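Local coordinates for ribonuclease P protein component 3 (Thermococcus kodakarensis KOD1, PDB 3WYZ) that probably forms part of ribonuclease P, the RNA-protein complex that matures transfer RNAs by cleaving the 5'-ends of their precursors, at residues I98-I103 against A127-R132; R189-L194 against A207-Y212. All coordinates share one frame; numbering follows the deposited sequence.

Interaction 1: I98-I103 against A127-R132; sequences INRMAI and AGMAAR
The carbonyl oxygens of P113 and G121 both grip ND2 of N99, and its OD1 takes the N-H of G94; one turn further along helix 96-104, I103 leans across to M129 and A130. N99 suits its place because one amide offers both donor and acceptor to loop backbone. The packing itself is apolar. With CG2 of I103 set opposite its backbone N, the branched side chain spreads two arms: CG2 lies 3.4 Å from CB of M129, tighter than usual van der Waals contact, while CD1 rests 3.6 Å from CB of A130. The small alanine lets the backbones close in, its CA being 5.5 Å from CA of I103. In this TIM barrel-like fold the two helices follow successive parallel strands, 88-92 and 109-111, and run in nearly the same direction, the axes of segments 98-103 and 127-132 approaching to 9.8 Å at 23°. An alanine replacing I103 would probably take away the apolar contact that CB of M129 and the methyl of A130 receive from it, opening a gap between the helices. M129 bends at its last torsion (chi3 -70°), bringing CE to 3.9 Å from CG of R100. A long arginine fits this exposed edge: its aliphatic stem supplies the contact, and its NE forms a salt bridge with E104.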
# COMPACT_ATOMS: atom_id res chain seq x y z
N ILE A 98 2.73 10.42 -11.12
CA ILE A 98 2.55 10.19 -9.69
C ILE A 98 3.36 8.99 -9.23
O ILE A 98 4.06 9.07 -8.22
CB ILE A 98 1.06 9.98 -9.34
CG1 ILE A 98 0.26 11.26 -9.64
CG2 ILE A 98 0.88 9.57 -7.88
CD1 ILE A 98 0.70 12.49 -8.88
N ASN A 99 3.27 7.89 -9.98
CA ASN A 99 4.07 6.71 -9.70
C ASN A 99 5.56 7.04 -9.58
O ASN A 99 6.22 6.58 -8.66
CB ASN A 99 3.87 5.64 -10.79
CG ASN A 99 2.52 4.97 -10.72
OD1 ASN A 99 1.68 5.34 -9.91
ND2 ASN A 99 2.30 3.98 -11.57
N ARG A 100 6.07 7.85 -10.51
CA ARG A 100 7.47 8.25 -10.51
C ARG A 100 7.81 9.17 -9.34
O ARG A 100 8.82 8.96 -8.66
CB ARG A 100 7.83 8.94 -11.84
CG ARG A 100 9.32 9.16 -12.06
CD ARG A 100 9.58 10.30 -13.04
NE ARG A 100 9.16 11.60 -12.49
CZ ARG A 100 9.25 12.77 -13.12
NH1 ARG A 100 9.75 12.84 -14.35
NH2 ARG A 100 8.83 13.87 -12.52
N MET A 101 6.97 10.18 -9.11
CA MET A 101 7.22 11.17 -8.06
C MET A 101 7.10 10.57 -6.65
O MET A 101 7.80 11.00 -5.73
CB MET A 101 6.26 12.35 -8.18
CG MET A 101 6.58 13.51 -7.25
SD MET A 101 8.23 14.20 -7.50
CE MET A 101 8.29 15.42 -6.19
N ALA A 102 6.22 9.59 -6.49
CA ALA A 102 6.10 8.87 -5.23
C ALA A 102 7.40 8.12 -4.92
O ALA A 102 7.87 8.13 -3.78
CB ALA A 102 4.94 7.90 -5.28
N ILE A 103 7.97 7.49 -5.94
CA ILE A 103 9.24 6.78 -5.81
C ILE A 103 10.38 7.75 -5.54
O ILE A 103 11.16 7.55 -4.61
CB ILE A 103 9.59 5.97 -7.09
CG1 ILE A 103 8.55 4.87 -7.36
CG2 ILE A 103 11.00 5.38 -7.00
CD1 ILE A 103 8.42 3.83 -6.27
N ALA A 127 11.25 0.39 -11.06
CA ALA A 127 11.65 -0.70 -10.18
C ALA A 127 13.02 -0.41 -9.58
O ALA A 127 13.23 -0.60 -8.38
CB ALA A 127 11.67 -2.03 -10.93
N GLY A 128 13.93 0.05 -10.43
CA GLY A 128 15.27 0.43 -10.01
C GLY A 128 15.28 1.54 -8.99
O GLY A 128 15.93 1.42 -7.96
N MET A 129 14.55 2.62 -9.27
CA MET A 129 14.49 3.76 -8.35
C MET A 129 13.84 3.39 -7.03
O MET A 129 14.25 3.89 -5.98
CB MET A 129 13.72 4.92 -8.98
CG MET A 129 14.46 5.61 -10.12
SD MET A 129 13.64 7.15 -10.59
CE MET A 129 12.16 6.52 -11.36
N ALA A 130 12.83 2.52 -7.07
CA ALA A 130 12.15 2.08 -5.84
C ALA A 130 13.09 1.32 -4.90
O ALA A 130 13.02 1.47 -3.67
CB ALA A 130 10.94 1.22 -6.18
N ALA A 131 13.97 0.51 -5.46
CA ALA A 131 14.93 -0.25 -4.67
C ALA A 131 16.00 0.68 -4.07
O ALA A 131 16.32 0.57 -2.89
CB ALA A 131 15.58 -1.33 -5.53
N ARG A 132 16.51 1.60 -4.88
CA ARG A 132 17.52 2.56 -4.41
C ARG A 132 16.95 3.61 -3.46
O ARG A 132 17.71 4.18 -2.68
CB ARG A 132 18.20 3.27 -5.59
CG ARG A 132 18.80 2.35 -6.65
CD ARG A 132 19.68 1.27 -6.06
NE ARG A 132 20.85 1.81 -5.36
CZ ARG A 132 21.80 1.06 -4.82
NH1 ARG A 132 21.73 -0.27 -4.90
NH2 ARG A 132 22.84 1.62 -4.20

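Interaction 2: R189-L194 against A207-Y212; sequences RDLMSL and ASLNFY
L209 carries the whole contact with L191 and M192, and the chain comes to it through A207 and S208 of helix 202-209. A207 turns its methyl away from the partner helix, but its O accepts from N of Y212 at 3.0 Å, tying the next turn back. Buried S208 satisfies its OG on the carbonyl of E204. L209 then reaches out with both branches; having CG anti to the carbonyl carbon (chi1 -67°) brings its two methyls against the partner helix. CD1 touches CG of M192 at 3.6 Å and CB of L191 at 3.9 Å, whereas CD2 meets CD1 of L191, the two leucine side chains crossing at about a right angle. A forked leucine can engage two neighbours on one helix turn, and M192, unbranched and partly exposed, passes L209 obliquely. N210 directs OD1 to NH1 of R214 in the following helix, and F211 sets CD2 4.0 Å above the ring plane of Y212, over its centre. L191 also packs on F31, L141 and I175 of strand 173-176, where S208 rests too, while the backbone of L209 bonds to V14 of strand 14-18, so the contact borders both the first and the last strand of the order.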
# COMPACT_ATOMS: atom_id res chain seq x y z
N ARG A 189 -4.05 -15.90 5.42
CA ARG A 189 -3.98 -17.03 4.50
C ARG A 189 -4.54 -16.68 3.12
O ARG A 189 -3.99 -17.09 2.11
CB ARG A 189 -4.72 -18.23 5.10
CG ARG A 189 -4.47 -19.54 4.38
CD ARG A 189 -5.07 -20.72 5.14
NE ARG A 189 -4.19 -21.19 6.21
CZ ARG A 189 -4.27 -20.86 7.50
NH1 ARG A 189 -5.20 -20.02 7.95
NH2 ARG A 189 -3.41 -21.38 8.37
N ASP A 190 -5.62 -15.90 3.08
CA ASP A 190 -6.20 -15.45 1.82
C ASP A 190 -5.32 -14.41 1.13
O ASP A 190 -5.20 -14.41 -0.10
CB ASP A 190 -7.61 -14.89 2.01
CG ASP A 190 -8.65 -15.98 2.28
OD1 ASP A 190 -8.24 -17.10 2.66
OD2 ASP A 190 -9.87 -15.70 2.10
N LEU A 191 -4.72 -13.50 1.90
CA LEU A 191 -3.83 -12.50 1.33
C LEU A 191 -2.59 -13.15 0.73
O LEU A 191 -2.08 -12.68 -0.29
CB LEU A 191 -3.44 -11.45 2.37
CG LEU A 191 -4.55 -10.52 2.89
CD1 LEU A 191 -3.95 -9.49 3.81
CD2 LEU A 191 -5.30 -9.84 1.75
N MET A 192 -2.11 -14.22 1.34
CA MET A 192 -0.98 -14.98 0.82
C MET A 192 -1.34 -15.76 -0.44
O MET A 192 -0.49 -15.99 -1.30
CB MET A 192 -0.42 -15.92 1.90
CG MET A 192 0.28 -15.19 3.02
SD MET A 192 1.11 -16.26 4.21
CE MET A 192 -0.26 -17.22 4.86
N SER A 193 -2.61 -16.16 -0.56
CA SER A 193 -3.09 -16.80 -1.79
C SER A 193 -3.05 -15.85 -2.98
O SER A 193 -2.77 -16.28 -4.09
CB SER A 193 -4.52 -17.33 -1.60
OG SER A 193 -4.56 -18.27 -0.55
N LEU A 194 -3.33 -14.56 -2.76
CA LEU A 194 -3.16 -13.56 -3.81
C LEU A 194 -1.70 -13.55 -4.25
O LEU A 194 -1.41 -13.54 -5.45
CB LEU A 194 -3.57 -12.17 -3.33
CG LEU A 194 -3.37 -11.00 -4.31
CD1 LEU A 194 -4.13 -11.22 -5.61
CD2 LEU A 194 -3.79 -9.69 -3.66
N ALA A 207 6.57 -13.37 3.73
CA ALA A 207 7.40 -12.19 4.02
C ALA A 207 6.68 -10.88 3.70
O ALA A 207 6.93 -9.87 4.36
CB ALA A 207 8.71 -12.26 3.26
N SER A 208 5.79 -10.90 2.71
CA SER A 208 4.99 -9.73 2.36
C SER A 208 3.97 -9.31 3.43
O SER A 208 3.50 -8.17 3.43
CB SER A 208 4.28 -9.96 1.02
OG SER A 208 5.22 -10.14 -0.02
N LEU A 209 3.62 -10.23 4.33
CA LEU A 209 2.76 -9.91 5.47
C LEU A 209 3.51 -9.86 6.80
O LEU A 209 2.98 -9.38 7.80
CB LEU A 209 1.64 -10.94 5.58
CG LEU A 209 0.59 -10.97 4.46
CD1 LEU A 209 -0.41 -12.08 4.73
CD2 LEU A 209 -0.11 -9.62 4.31
N ASN A 210 4.75 -10.33 6.81
CA ASN A 210 5.51 -10.47 8.05
C ASN A 210 6.73 -9.54 8.04
O ASN A 210 6.72 -8.47 8.67
CB ASN A 210 5.91 -11.94 8.24
CG ASN A 210 6.60 -12.21 9.57
OD1 ASN A 210 7.13 -11.31 10.22
ND2 ASN A 210 6.59 -13.48 9.98
N PHE A 211 7.76 -9.93 7.29
CA PHE A 211 9.06 -9.27 7.36
C PHE A 211 9.06 -7.84 6.82
O PHE A 211 9.62 -6.95 7.44
CB PHE A 211 10.10 -10.11 6.62
CG PHE A 211 11.44 -9.46 6.52
CD1 PHE A 211 12.27 -9.39 7.64
CD2 PHE A 211 11.87 -8.90 5.33
CE1 PHE A 211 13.51 -8.78 7.56
CE2 PHE A 211 13.11 -8.29 5.24
CZ PHE A 211 13.93 -8.23 6.36
N TYR A 212 8.45 -7.63 5.65
CA TYR A 212 8.48 -6.32 5.01
C TYR A 212 7.64 -5.25 5.71
O TYR A 212 8.07 -4.10 5.78
CB TYR A 212 8.11 -6.42 3.53
CG TYR A 212 9.21 -7.05 2.70
CD1 TYR A 212 10.39 -6.37 2.44
CD2 TYR A 212 9.08 -8.35 2.21
CE1 TYR A 212 11.39 -6.94 1.69
CE2 TYR A 212 10.09 -8.93 1.48
CZ TYR A 212 11.24 -8.23 1.21
OH TYR A 212 12.24 -8.82 0.47

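Overall arrangement
Interaction 1 comes first along the chain and is closed before interaction 2 begins; their centres are 22 Å apart, and about 10 Å separates their nearest atoms. The two do not touch, but one parallel sheet relates them. Interaction 1 joins the helices that follow strands 88-92 and 109-111, in the middle of the strand order. Interaction 2 joins helices coming after strand 173-176, the outermost strand at the C-terminal end of that order. Between them in sequence lie strands 136-140 and 173-176 and helices 142-145 and 149-168. The same TIM barrel-like domain is thus packed helix to helix at two separate places, one beside the middle strands of the order and one beside its last.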